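Side-chain contact in methionine gamma-lyase (Trichomonas vaginalis, PDB 1E5E), which belongs to the pyridoxal-phosphate-dependent enzymes of the Cys/Met metabolism family and assembles from four chains: residues 137-140 against 141-144. Sequence-based numbering, arbitrary orientation.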
loop_
_atom_site.group_PDB
_atom_site.type_symbol
_atom_site.label_atom_id
_atom_site.label_comp_id
_atom_site.label_asym_id
_atom_site.label_seq_id
_atom_site.Cartn_x
_atom_site.Cartn_y
_atom_site.Cartn_z
ATOM N N PRO A 137 5.077 42.752 22.191
ATOM C CA PRO A 137 4.534 42.946 23.523
ATOM C C PRO A 137 3.299 43.823 23.493
ATOM O O PRO A 137 3.257 44.869 22.842
ATOM C CB PRO A 137 5.653 43.683 24.236
ATOM C CG PRO A 137 6.916 43.264 23.561
ATOM C CD PRO A 137 6.551 42.929 22.145
ATOM N N GLY A 138 2.245 43.398 24.183
ATOM C CA GLY A 138 0.981 44.094 24.270
ATOM C C GLY A 138 -0.070 43.816 23.214
ATOM O O GLY A 138 -1.282 43.873 23.482
ATOM N N GLU A 139 0.300 43.475 21.985
ATOM C CA GLU A 139 -0.736 43.300 20.965
ATOM C C GLU A 139 -1.794 42.271 21.325
ATOM O O GLU A 139 -2.965 42.540 21.033
ATOM C CB GLU A 139 -0.086 43.065 19.619
ATOM C CG GLU A 139 0.675 44.262 19.073
ATOM C CD GLU A 139 -0.243 45.470 18.930
ATOM O OE1 GLU A 139 -1.045 45.504 17.979
ATOM O OE2 GLU A 139 -0.159 46.336 19.833
ATOM N N VAL A 140 -1.459 41.175 21.978
ATOM C CA VAL A 140 -2.435 40.153 22.308
ATOM C C VAL A 140 -3.456 40.708 23.278
ATOM O O VAL A 140 -4.642 40.799 22.943
ATOM C CB VAL A 140 -1.793 38.874 22.883
ATOM C CG1 VAL A 140 -2.876 37.972 23.469
ATOM C CG2 VAL A 140 -1.012 38.137 21.807
ATOM N N LYS A 141 -2.982 41.116 24.448
ATOM C CA LYS A 141 -3.864 41.662 25.455
ATOM C C LYS A 141 -4.718 42.814 24.930
ATOM O O LYS A 141 -5.922 42.871 25.220
ATOM C CB LYS A 141 -3.108 42.124 26.699
ATOM C CG LYS A 141 -3.768 41.528 27.942
ATOM C CD LYS A 141 -3.619 42.409 29.178
ATOM C CE LYS A 141 -4.680 42.048 30.213
ATOM N NZ LYS A 141 -6.022 41.903 29.560
ATOM N N LYS A 142 -4.174 43.696 24.087
ATOM C CA LYS A 142 -4.976 44.805 23.574
ATOM C C LYS A 142 -6.134 44.356 22.693
ATOM O O LYS A 142 -7.127 45.093 22.527
ATOM C CB LYS A 142 -4.102 45.793 22.796
ATOM C CG LYS A 142 -3.230 46.668 23.680
ATOM C CD LYS A 142 -2.134 47.398 22.901
ATOM C CE LYS A 142 -1.169 48.049 23.902
ATOM N NZ LYS A 142 0.120 48.415 23.236
ATOM N N HIS A 143 -6.020 43.187 22.039
ATOM C CA HIS A 143 -7.105 42.794 21.151
ATOM C C HIS A 143 -8.093 41.844 21.775
ATOM O O HIS A 143 -9.037 41.442 21.098
ATOM C CB HIS A 143 -6.526 42.175 19.882
ATOM C CG HIS A 143 -5.852 43.242 19.080
ATOM N ND1 HIS A 143 -4.557 43.635 19.348
ATOM C CD2 HIS A 143 -6.299 43.958 18.027
ATOM C CE1 HIS A 143 -4.208 44.568 18.458
ATOM N NE2 HIS A 143 -5.251 44.781 17.683
ATOM N N MET A 144 -7.881 41.497 23.013
ATOM C CA MET A 144 -8.776 40.542 23.666
ATOM C C MET A 144 -10.139 41.134 23.893
ATOM O O MET A 144 -10.269 42.311 24.240
ATOM C CB MET A 144 -8.040 39.994 24.885
ATOM C CG MET A 144 -7.306 38.675 24.427
ATOM S SD MET A 144 -6.193 38.194 25.758
ATOM C CE MET A 144 -7.350 37.324 26.802
HETATM O O HOH W 1 1.609 46.658 21.658
#
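The carbonyl O of Glu139 is held by the ring of His143 and, weakly, by its backbone N. The ring bond is the strong one: ND1 of His143 sits 2.6 Å from O of Glu139, nearly straight at 169°, with the oxygen at the ring edge and almost in its plane. The backbone N of His143 makes its shorter bond, 2.9 Å, to O of Val140. With CG beside its own backbone N (chi1 -70°), the His143 ring folds back along the turn to meet the Glu139 carbonyl, and that bond should fix which way the ring is turned. The two side chains run alongside each other, and OE1 of Glu139 comes 3.3 Å from CE1 of His143, the carboxylate turned steeply against the ring.

The other carboxylate oxygen looks to Lys142. Here the salt bridge is long, 4.0 Å from OE2 of Glu139 to NZ of Lys142, and a water bridges the pair, donating to OE2 and accepting from NZ while also donating to O of Pro137. The lysine chain, extended beyond CG, passes over O of Gly138, which accepts a bond from the backbone N of Lys142 at 3.0 Å. On the inner side, CG1 of Val140 meets SD of Met144, 4.0 Å away; Val140 also packs on Ile132 of strand 128-132 and Asp172 of helix 166-174.

The contact sits on a short surface helix that begins at Glu139, with Gly138 at its N-cap position. This helix lies in the crossover between parallel strands 128-132, outermost in the sheet within this chain, and 148-154, with 103-107 between them, in the seven-stranded large-domain sheet of fold type I PLP-dependent enzymes.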